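Local atomic coordinates of CheQ (Campylobacter jejuni subsp. jejuni, PDB entry 6A51), a protein that controls, as does the regulator CheP, transcription of the core chemotaxis operon cheVAW in this bacterial pathogen. Residues K14-L24 and N49-G57; L24-F33 and I61-H72. All coordinates share one frame; numbering follows the deposited sequence.

Contact 1: residues K14-L24 and N49-G57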
loop_
_atom_site.group_PDB
_atom_site.type_symbol
_atom_site.label_atom_id
_atom_site.label_comp_id
_atom_site.label_asym_id
_atom_site.label_seq_id
_atom_site.Cartn_x
_atom_site.Cartn_y
_atom_site.Cartn_z
ATOM N N LYS A 14 18.420 0.060 6.338
ATOM C CA LYS A 14 18.330 -0.733 7.560
ATOM C C LYS A 14 17.018 -0.457 8.306
ATOM O O LYS A 14 16.318 -1.379 8.720
ATOM C CB LYS A 14 19.530 -0.452 8.458
ATOM C CG LYS A 14 20.849 -0.722 7.765
ATOM C CD LYS A 14 20.851 -2.146 7.216
ATOM C CE LYS A 14 22.219 -2.579 6.682
ATOM N NZ LYS A 14 22.240 -4.061 6.487
ATOM N N SER A 15 16.676 0.816 8.478
ATOM C CA SER A 15 15.370 1.180 9.034
ATOM C C SER A 15 14.825 2.327 8.178
ATOM O O SER A 15 15.080 3.507 8.435
ATOM C CB SER A 15 15.468 1.549 10.506
ATOM O OG SER A 15 14.201 1.949 10.999
ATOM N N LEU A 16 14.079 1.966 7.146
ATOM C CA LEU A 16 13.633 2.912 6.143
ATOM C C LEU A 16 12.191 3.313 6.395
ATOM O O LEU A 16 11.386 2.528 6.909
ATOM C CB LEU A 16 13.747 2.309 4.741
ATOM C CG LEU A 16 15.108 1.715 4.407
ATOM C CD1 LEU A 16 15.065 1.112 3.015
ATOM C CD2 LEU A 16 16.218 2.769 4.542
ATOM N N ILE A 17 11.876 4.549 6.041
ATOM C CA ILE A 17 10.501 4.939 5.776
ATOM C C ILE A 17 10.225 4.666 4.307
ATOM O O ILE A 17 10.980 5.100 3.426
ATOM C CB ILE A 17 10.259 6.413 6.123
ATOM C CG1 ILE A 17 10.673 6.684 7.563
ATOM C CG2 ILE A 17 8.794 6.772 5.919
ATOM C CD1 ILE A 17 10.058 5.751 8.522
ATOM N N LEU A 18 9.178 3.904 4.045
ATOM C CA LEU A 18 8.799 3.606 2.676
ATOM C C LEU A 18 7.995 4.776 2.137
ATOM O O LEU A 18 6.990 5.157 2.756
ATOM C CB LEU A 18 7.966 2.344 2.624
ATOM C CG LEU A 18 8.683 1.152 3.220
ATOM C CD1 LEU A 18 7.681 0.068 3.567
ATOM C CD2 LEU A 18 9.717 0.678 2.216
ATOM N N PRO A 19 8.402 5.390 1.030
ATOM C CA PRO A 19 7.537 6.372 0.366
ATOM C C PRO A 19 6.217 5.729 -0.019
ATOM O O PRO A 19 6.186 4.564 -0.451
ATOM C CB PRO A 19 8.349 6.782 -0.870
ATOM C CG PRO A 19 9.266 5.618 -1.117
ATOM C CD PRO A 19 9.619 5.105 0.256
ATOM N N PRO A 20 5.101 6.451 0.122
ATOM C CA PRO A 20 3.789 5.795 0.004
ATOM C C PRO A 20 3.505 5.224 -1.377
ATOM O O PRO A 20 2.618 4.374 -1.495
ATOM C CB PRO A 20 2.802 6.911 0.375
ATOM C CG PRO A 20 3.553 8.194 0.047
ATOM C CD PRO A 20 4.990 7.908 0.323
ATOM N N ASN A 21 4.226 5.636 -2.421
ATOM C CA ASN A 21 4.008 5.087 -3.753
ATOM C C ASN A 21 4.983 3.974 -4.083
ATOM O O ASN A 21 5.223 3.695 -5.265
ATOM C CB ASN A 21 4.087 6.178 -4.830
ATOM C CG ASN A 21 5.500 6.699 -5.060
ATOM O OD1 ASN A 21 6.315 6.774 -4.136
ATOM N ND2 ASN A 21 5.792 7.074 -6.302
ATOM N N GLU A 22 5.563 3.342 -3.077
ATOM C CA GLU A 22 6.540 2.291 -3.309
ATOM C C GLU A 22 5.924 0.958 -2.915
ATOM O O GLU A 22 5.451 0.792 -1.781
ATOM C CB GLU A 22 7.824 2.541 -2.529
ATOM C CG GLU A 22 8.625 1.279 -2.311
ATOM C CD GLU A 22 10.059 1.538 -1.877
ATOM O OE1 GLU A 22 10.846 0.560 -1.749
ATOM O OE2 GLU A 22 10.419 2.733 -1.687
ATOM N N PHE A 23 5.931 0.020 -3.849
ATOM C CA PHE A 23 5.243 -1.238 -3.640
ATOM C C PHE A 23 6.026 -2.109 -2.669
ATOM O O PHE A 23 7.243 -1.972 -2.520
ATOM C CB PHE A 23 5.042 -1.955 -4.976
ATOM C CG PHE A 23 4.641 -1.035 -6.092
ATOM C CD1 PHE A 23 3.806 0.052 -5.852
ATOM C CD2 PHE A 23 5.108 -1.242 -7.374
ATOM C CE1 PHE A 23 3.451 0.913 -6.868
ATOM C CE2 PHE A 23 4.753 -0.388 -8.396
ATOM C CZ PHE A 23 3.925 0.692 -8.139
ATOM N N LEU A 24 5.305 -3.000 -1.986
ATOM C CA LEU A 24 5.878 -3.860 -0.963
ATOM C C LEU A 24 6.416 -5.182 -1.518
ATOM O O LEU A 24 6.466 -6.176 -0.782
ATOM C CB LEU A 24 4.830 -4.117 0.112
ATOM C CG LEU A 24 4.427 -2.906 0.925
ATOM C CD1 LEU A 24 3.062 -3.164 1.568
ATOM C CD2 LEU A 24 5.507 -2.623 1.994
ATOM N N ASN A 49 21.349 -8.277 11.610
ATOM C CA ASN A 49 21.261 -7.513 10.423
ATOM C C ASN A 49 19.813 -7.606 10.153
ATOM O O ASN A 49 19.331 -8.664 9.862
ATOM C CB ASN A 49 22.046 -8.155 9.302
ATOM C CG ASN A 49 23.534 -8.026 9.482
ATOM O OD1 ASN A 49 24.067 -6.936 9.661
ATOM N ND2 ASN A 49 24.213 -9.143 9.426
ATOM N N VAL A 50 19.106 -6.503 10.349
ATOM C CA VAL A 50 17.674 -6.478 10.127
ATOM C C VAL A 50 17.297 -5.268 9.295
ATOM O O VAL A 50 17.688 -4.144 9.608
ATOM C CB VAL A 50 16.897 -6.439 11.455
ATOM C CG1 VAL A 50 17.323 -5.236 12.283
ATOM C CG2 VAL A 50 15.399 -6.412 11.193
ATOM N N GLU A 51 16.527 -5.496 8.242
ATOM C CA GLU A 51 16.083 -4.401 7.407
ATOM C C GLU A 51 14.582 -4.346 7.579
ATOM O O GLU A 51 13.886 -5.327 7.310
ATOM C CB GLU A 51 16.444 -4.654 5.944
ATOM C CG GLU A 51 17.935 -4.812 5.691
ATOM C CD GLU A 51 18.254 -5.065 4.231
ATOM O OE1 GLU A 51 17.311 -5.112 3.414
ATOM O OE2 GLU A 51 19.449 -5.217 3.900
ATOM N N ILE A 52 14.070 -3.207 8.025
ATOM C CA ILE A 52 12.659 -3.094 8.206
ATOM C C ILE A 52 12.202 -1.855 7.512
ATOM O O ILE A 52 12.987 -1.022 7.159
ATOM C CB ILE A 52 12.238 -3.016 9.671
ATOM C CG1 ILE A 52 12.733 -1.750 10.310
ATOM C CG2 ILE A 52 12.729 -4.199 10.448
ATOM C CD1 ILE A 52 11.994 -1.420 11.557
ATOM N N GLY A 53 10.911 -1.766 7.296
ATOM C CA GLY A 53 10.335 -0.609 6.649
ATOM C C GLY A 53 9.000 -0.324 7.288
ATOM O O GLY A 53 8.356 -1.217 7.848
ATOM N N ARG A 54 8.591 0.941 7.197
ATOM C CA ARG A 54 7.257 1.353 7.601
ATOM C C ARG A 54 6.859 2.546 6.749
ATOM O O ARG A 54 7.711 3.216 6.159
ATOM C CB ARG A 54 7.193 1.714 9.091
ATOM C CG ARG A 54 8.281 2.718 9.491
ATOM C CD ARG A 54 8.097 3.256 10.907
ATOM N NE ARG A 54 7.067 4.280 10.914
ATOM C CZ ARG A 54 7.256 5.527 11.305
ATOM N NH1 ARG A 54 8.430 5.901 11.767
ATOM N NH2 ARG A 54 6.249 6.387 11.272
ATOM N N TYR A 55 5.555 2.790 6.672
ATOM C CA TYR A 55 5.033 4.020 6.099
ATOM C C TYR A 55 4.938 5.069 7.199
ATOM O O TYR A 55 4.751 4.742 8.375
ATOM C CB TYR A 55 3.660 3.795 5.451
ATOM C CG TYR A 55 3.705 2.876 4.260
ATOM C CD1 TYR A 55 4.194 3.332 3.036
ATOM C CD2 TYR A 55 3.294 1.546 4.356
ATOM C CE1 TYR A 55 4.275 2.499 1.940
ATOM C CE2 TYR A 55 3.368 0.686 3.243
ATOM C CZ TYR A 55 3.856 1.175 2.048
ATOM O OH TYR A 55 3.937 0.363 0.944
ATOM N N GLN A 56 5.059 6.340 6.805
ATOM C CA GLN A 56 5.172 7.410 7.787
ATOM C C GLN A 56 3.982 7.441 8.737
ATOM O O GLN A 56 4.155 7.617 9.948
ATOM C CB GLN A 56 5.324 8.750 7.083
ATOM C CG GLN A 56 5.193 9.931 8.009
ATOM C CD GLN A 56 5.388 11.237 7.278
ATOM O OE1 GLN A 56 6.103 11.299 6.269
ATOM N NE2 GLN A 56 4.738 12.287 7.763
ATOM N N GLY A 57 2.770 7.257 8.221
ATOM C CA GLY A 57 1.637 7.448 9.109
ATOM C C GLY A 57 1.405 6.336 10.124
ATOM O O GLY A 57 0.617 6.538 11.057
HETATM O O HOH W 1 5.528 6.893 3.932
#
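Leu16 and Leu18 are hydrogen-bonded through the backbone to Ile52 and Arg54. Strands 15-18 and 52-55 run parallel, their short axes 31° apart. Strand 15-18 is an outermost strand of a mixed four-stranded sheet, and 62-64 follows 52-55 across it. Four N-H to carbonyl bonds join the pair. Ile52 N and Arg54 N donate to Lys14 O and Leu16 O. Leu16 N and Leu18 N donate in return to Ile52 O and Arg54 O. The bond from Leu18 N to Arg54 O is 2.7 Å long. At the C-terminal end of the paired strands a water donates to Leu18 O at 2.6 Å and accepts from Gln56 N at 3.0 Å.

The main side-chain polar bond is made by Tyr55. Its CG lies anti to the carbonyl carbon (chi1 -65°), which sends the ring across to the turn after strand 15-18. There Tyr55 OH donates to Glu22 O at 3.1 Å, almost in line with the carbonyl. Pro19 O sits at the ring edge and accepts the backbone N-H of Glu22, closing the type I turn 19-22. Lys14 NZ and Glu51 OE2 form a long salt bridge of 4.0 Å.

Apolar contacts fall on both faces of the sheet. Leu18 CD1 lies over one face of the Tyr55 ring, toward its rim. Leu24 comes from the opposite direction and brings CD2 to within 4.1 Å of Tyr55 CE2. On the face with Ile17, its side chain runs alongside Arg54. Ile17 CD1 rests over one face of the guanidinium, 3.6 Å from Arg54 NH1. Arg54 NE is hydrogen-bonded to Thr58 O.

The chemistry implies a backbone seam with unlike ends: a long ion pair with a poorly ordered lysine at one, and at the other a tyrosine whose hydroxyl ties the sheet to the following turn.

Contact 2: residues L24-F33 and I61-H72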
loop_
_atom_site.group_PDB
_atom_site.type_symbol
_atom_site.label_atom_id
_atom_site.label_comp_id
_atom_site.label_asym_id
_atom_site.label_seq_id
_atom_site.Cartn_x
_atom_site.Cartn_y
_atom_site.Cartn_z
ATOM N N LEU A 24 5.305 -3.000 -1.986
ATOM C CA LEU A 24 5.878 -3.860 -0.963
ATOM C C LEU A 24 6.416 -5.182 -1.518
ATOM O O LEU A 24 6.466 -6.176 -0.782
ATOM C CB LEU A 24 4.830 -4.117 0.112
ATOM C CG LEU A 24 4.427 -2.906 0.925
ATOM C CD1 LEU A 24 3.062 -3.164 1.568
ATOM C CD2 LEU A 24 5.507 -2.623 1.994
ATOM N N ASP A 25 6.808 -5.214 -2.793
ATOM C CA ASP A 25 7.348 -6.402 -3.454
ATOM C C ASP A 25 8.334 -7.173 -2.578
ATOM O O ASP A 25 8.161 -8.365 -2.296
ATOM C CB ASP A 25 8.052 -5.979 -4.750
ATOM C CG ASP A 25 7.092 -5.711 -5.905
ATOM O OD1 ASP A 25 5.992 -5.154 -5.697
ATOM O OD2 ASP A 25 7.469 -6.044 -7.046
ATOM N N HIS A 26 9.381 -6.485 -2.145
ATOM C CA HIS A 26 10.505 -7.065 -1.436
ATOM C C HIS A 26 10.264 -7.245 0.072
ATOM O O HIS A 26 11.237 -7.466 0.792
ATOM C CB HIS A 26 11.737 -6.186 -1.661
ATOM C CG HIS A 26 12.088 -6.013 -3.103
ATOM N ND1 HIS A 26 12.037 -7.054 -4.007
ATOM C CD2 HIS A 26 12.493 -4.925 -3.799
ATOM C CE1 HIS A 26 12.393 -6.614 -5.200
ATOM N NE2 HIS A 26 12.673 -5.325 -5.101
ATOM N N TYR A 27 9.032 -7.164 0.570
ATOM C CA TYR A 27 8.782 -7.162 2.002
ATOM C C TYR A 27 7.685 -8.150 2.360
ATOM O O TYR A 27 6.808 -8.463 1.552
ATOM C CB TYR A 27 8.355 -5.775 2.517
ATOM C CG TYR A 27 9.436 -4.721 2.501
ATOM C CD1 TYR A 27 9.628 -3.908 1.394
ATOM C CD2 TYR A 27 10.252 -4.521 3.604
ATOM C CE1 TYR A 27 10.606 -2.923 1.384
ATOM C CE2 TYR A 27 11.240 -3.545 3.600
ATOM C CZ TYR A 27 11.409 -2.743 2.491
ATOM O OH TYR A 27 12.400 -1.772 2.493
ATOM N N ILE A 28 7.722 -8.610 3.610
ATOM C CA ILE A 28 6.618 -9.358 4.195
ATOM C C ILE A 28 6.165 -8.639 5.458
ATOM O O ILE A 28 6.907 -7.872 6.079
ATOM C CB ILE A 28 6.988 -10.818 4.521
ATOM C CG1 ILE A 28 8.078 -10.842 5.590
ATOM C CG2 ILE A 28 7.441 -11.557 3.266
ATOM C CD1 ILE A 28 8.699 -12.179 5.772
ATOM N N LEU A 29 4.923 -8.894 5.830
ATOM C CA LEU A 29 4.345 -8.265 7.000
ATOM C C LEU A 29 4.808 -9.005 8.256
ATOM O O LEU A 29 4.703 -10.231 8.338
ATOM C CB LEU A 29 2.830 -8.283 6.864
ATOM C CG LEU A 29 1.969 -7.616 7.915
ATOM C CD1 LEU A 29 1.998 -6.121 7.740
ATOM C CD2 LEU A 29 0.555 -8.139 7.770
ATOM N N ASN A 30 5.347 -8.266 9.228
ATOM C CA ASN A 30 5.868 -8.918 10.426
ATOM C C ASN A 30 4.755 -9.602 11.207
ATOM O O ASN A 30 4.950 -10.699 11.742
ATOM C CB ASN A 30 6.599 -7.905 11.312
ATOM C CG ASN A 30 7.081 -8.519 12.632
ATOM O OD1 ASN A 30 7.882 -9.462 12.644
ATOM N ND2 ASN A 30 6.596 -7.982 13.746
ATOM N N ALA A 31 3.579 -8.967 11.267
ATOM C CA ALA A 31 2.431 -9.531 11.973
ATOM C C ALA A 31 2.112 -10.941 11.503
ATOM O O ALA A 31 1.685 -11.788 12.297
ATOM C CB ALA A 31 1.208 -8.630 11.787
ATOM N N GLU A 32 2.311 -11.213 10.219
ATOM C CA GLU A 32 2.038 -12.537 9.678
ATOM C C GLU A 32 3.251 -13.453 9.785
ATOM O O GLU A 32 3.106 -14.628 10.136
ATOM C CB GLU A 32 1.568 -12.423 8.218
ATOM C CG GLU A 32 1.492 -13.750 7.476
ATOM C CD GLU A 32 1.146 -13.616 5.994
ATOM O OE1 GLU A 32 -0.010 -13.935 5.635
ATOM O OE2 GLU A 32 2.026 -13.217 5.191
ATOM N N PHE A 33 4.449 -12.927 9.517
ATOM C CA PHE A 33 5.648 -13.761 9.495
ATOM C C PHE A 33 5.959 -14.356 10.859
ATOM O O PHE A 33 6.390 -15.507 10.951
ATOM C CB PHE A 33 6.851 -12.956 9.014
ATOM C CG PHE A 33 8.173 -13.592 9.339
ATOM C CD1 PHE A 33 8.721 -14.553 8.489
ATOM C CD2 PHE A 33 8.881 -13.230 10.489
ATOM C CE1 PHE A 33 9.953 -15.153 8.774
ATOM C CE2 PHE A 33 10.117 -13.821 10.783
ATOM C CZ PHE A 33 10.655 -14.786 9.925
ATOM N N ILE A 61 5.004 -2.917 10.901
ATOM C CA ILE A 61 6.377 -3.261 10.569
ATOM C C ILE A 61 6.383 -4.207 9.387
ATOM O O ILE A 61 5.642 -5.190 9.380
ATOM C CB ILE A 61 7.092 -3.889 11.772
ATOM C CG1 ILE A 61 7.140 -2.880 12.915
ATOM C CG2 ILE A 61 8.489 -4.317 11.375
ATOM C CD1 ILE A 61 7.754 -1.566 12.504
ATOM N N PHE A 62 7.229 -3.917 8.397
ATOM C CA PHE A 62 7.498 -4.829 7.296
ATOM C C PHE A 62 8.969 -5.235 7.333
ATOM O O PHE A 62 9.846 -4.407 7.596
ATOM C CB PHE A 62 7.151 -4.182 5.948
ATOM C CG PHE A 62 5.695 -3.829 5.806
ATOM C CD1 PHE A 62 5.209 -2.626 6.293
ATOM C CD2 PHE A 62 4.809 -4.710 5.206
ATOM C CE1 PHE A 62 3.870 -2.304 6.183
ATOM C CE2 PHE A 62 3.462 -4.398 5.092
ATOM C CZ PHE A 62 2.992 -3.194 5.582
ATOM N N LEU A 63 9.237 -6.511 7.068
ATOM C CA LEU A 63 10.590 -7.048 7.055
ATOM C C LEU A 63 11.041 -7.239 5.619
ATOM O O LEU A 63 10.304 -7.792 4.798
ATOM C CB LEU A 63 10.663 -8.377 7.805
ATOM C CG LEU A 63 10.159 -8.288 9.251
ATOM C CD1 LEU A 63 9.996 -9.663 9.896
ATOM C CD2 LEU A 63 11.096 -7.410 10.045
ATOM N N HIS A 64 12.246 -6.783 5.317
ATOM C CA HIS A 64 12.796 -6.994 3.989
ATOM C C HIS A 64 13.193 -8.460 3.850
ATOM O O HIS A 64 13.812 -9.026 4.762
ATOM C CB HIS A 64 13.983 -6.060 3.773
ATOM C CG HIS A 64 14.398 -5.925 2.346
ATOM N ND1 HIS A 64 14.780 -7.003 1.576
ATOM C CD2 HIS A 64 14.493 -4.836 1.548
ATOM C CE1 HIS A 64 15.091 -6.584 0.363
ATOM N NE2 HIS A 64 14.930 -5.274 0.321
ATOM N N ARG A 65 12.824 -9.078 2.712
ATOM C CA ARG A 65 12.898 -10.539 2.581
ATOM C C ARG A 65 14.324 -11.052 2.657
ATOM O O ARG A 65 14.551 -12.186 3.096
ATOM C CB ARG A 65 12.282 -11.000 1.264
ATOM C CG ARG A 65 10.851 -10.644 1.112
ATOM C CD ARG A 65 10.348 -10.746 -0.319
ATOM N NE ARG A 65 8.937 -11.056 -0.247
ATOM C CZ ARG A 65 8.449 -12.283 -0.176
ATOM N NH1 ARG A 65 9.279 -13.319 -0.237
ATOM N NH2 ARG A 65 7.135 -12.471 -0.060
ATOM N N ASN A 66 15.281 -10.243 2.206
ATOM C CA ASN A 66 16.700 -10.553 2.207
ATOM C C ASN A 66 17.225 -10.775 3.626
ATOM O O ASN A 66 17.945 -11.754 3.855
ATOM C CB ASN A 66 17.402 -9.416 1.452
ATOM C CG ASN A 66 18.907 -9.565 1.349
ATOM O OD1 ASN A 66 19.509 -10.497 1.893
ATOM N ND2 ASN A 66 19.526 -8.650 0.590
ATOM N N CYS A 67 16.788 -9.983 4.605
ATOM C CA CYS A 67 17.273 -10.116 5.972
ATOM C C CYS A 67 16.677 -11.303 6.740
ATOM O O CYS A 67 17.098 -11.543 7.878
ATOM C CB CYS A 67 17.022 -8.810 6.746
ATOM S SG CYS A 67 15.410 -8.626 7.594
ATOM N N ILE A 68 15.730 -12.059 6.167
ATOM C CA ILE A 68 15.159 -13.204 6.880
ATOM C C ILE A 68 16.233 -14.267 7.108
ATOM O O ILE A 68 17.069 -14.532 6.228
ATOM C CB ILE A 68 13.955 -13.774 6.104
ATOM C CG1 ILE A 68 12.911 -12.685 5.870
ATOM C CG2 ILE A 68 13.268 -14.887 6.887
ATOM C CD1 ILE A 68 12.309 -12.158 7.148
ATOM N N LEU A 69 16.226 -14.877 8.297
ATOM C CA LEU A 69 17.213 -15.903 8.641
ATOM C C LEU A 69 16.949 -17.206 7.883
ATOM O O LEU A 69 15.807 -17.522 7.529
ATOM C CB LEU A 69 17.191 -16.186 10.145
ATOM C CG LEU A 69 17.138 -15.017 11.129
ATOM C CD1 LEU A 69 16.867 -15.510 12.543
ATOM C CD2 LEU A 69 18.418 -14.235 11.095
ATOM N N GLU A 70 18.026 -17.976 7.638
ATOM C CA GLU A 70 17.857 -19.316 7.065
ATOM C C GLU A 70 17.072 -20.217 7.999
ATOM O O GLU A 70 16.291 -21.055 7.539
ATOM C CB GLU A 70 19.204 -19.962 6.744
ATOM C CG GLU A 70 19.809 -19.503 5.421
ATOM C CD GLU A 70 20.347 -18.078 5.469
ATOM O OE1 GLU A 70 20.489 -17.525 6.584
ATOM O OE2 GLU A 70 20.625 -17.509 4.388
ATOM N N LYS A 71 17.241 -20.031 9.311
ATOM C CA LYS A 71 16.441 -20.714 10.326
ATOM C C LYS A 71 14.944 -20.537 10.116
ATOM O O LYS A 71 14.153 -21.205 10.793
ATOM C CB LYS A 71 16.810 -20.183 11.713
ATOM C CG LYS A 71 18.280 -19.727 11.850
ATOM C CD LYS A 71 18.483 -18.913 13.126
ATOM C CE LYS A 71 17.561 -19.398 14.247
ATOM N NZ LYS A 71 17.715 -18.571 15.465
ATOM N N HIS A 72 14.541 -19.635 9.224
ATOM C CA HIS A 72 13.153 -19.241 9.093
ATOM C C HIS A 72 12.654 -19.237 7.657
ATOM O O HIS A 72 11.497 -18.865 7.434
ATOM C CB HIS A 72 12.941 -17.847 9.701
ATOM C CG HIS A 72 12.957 -17.836 11.197
ATOM N ND1 HIS A 72 13.511 -16.806 11.927
ATOM C CD2 HIS A 72 12.480 -18.725 12.100
ATOM C CE1 HIS A 72 13.374 -17.059 13.217
ATOM N NE2 HIS A 72 12.753 -18.218 13.349
HETATM O O HOH W 2 3.776 -6.374 10.887
#
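Tyr27 offers a ring face to the edge of the His64 imidazole. The two rings make an edge-to-face pair, centroids 5.0 Å apart and planes at 64°. His64 CG is anti to the backbone N (chi1 -165°), which carries the imidazole along the Tyr27 ring, its CD2 near the phenol OH. His26 CB packs over the face of the same imidazole, completing an aromatic cluster of three. Further along, Phe62 is covered over one face by Leu24 CD2, 4.0 Å from the ring centroid. Leu29 CD1 also reaches the ring, 3.5 Å from Phe62 CE2. Phe124 of strand 122-126 touches Leu24, Leu29 and Phe62.

Tyr27, Leu29, Phe62 and His64 belong to strands 27-29 and 62-64, an antiparallel pair at one side of a mixed four-stranded sheet. Ile28 and Leu63 form its hydrogen-bonded pair, each N-H donating to the other's carbonyl. Arg65 N to His26 O and Asn30 N to Ile61 O extend the ladder both ways. Ile61 O also accepts from a water that takes the N-H of Ala31, in the first turn of helix 30-37.

On the face that carries Ile28 and Leu63, Ile28 and Ile68 meet tip to tip, CD1 to CD1, at 3.9 Å. Leu63 CD1 lies 3.8 Å from Phe33 CD2. Ile68 CD1 lies over one face of Phe33, whose edge points at the His72 ring in an offset edge-to-face pair, planes at 86°. Ile28 CG2 sits over the Arg65 guanidinium, 3.5 Å from Arg65 NH2.

Overall arrangement
Both contacts build the same four-stranded mixed sheet, ordered 15-18, 52-55, 62-64, 27-29. Contact 1 is the parallel pair at one side, and contact 2 the antiparallel pair at the other. Strands 52-55 and 62-64 join them in the middle, where Gly53 N and Phe62 O probably form a hydrogen bond at 2.9 Å. Leu24 belongs to both contacts. Their centres lie about 12 Å apart. Both have four backbone bonds and a bridging water. Contact 1 is only partly buried and adds a tyrosine hydroxyl bond and a long ion pair. Contact 2 is largely buried and adds aromatic and aliphatic packing on both sheet faces. Its partners include helix 73-77 and strand 122-126.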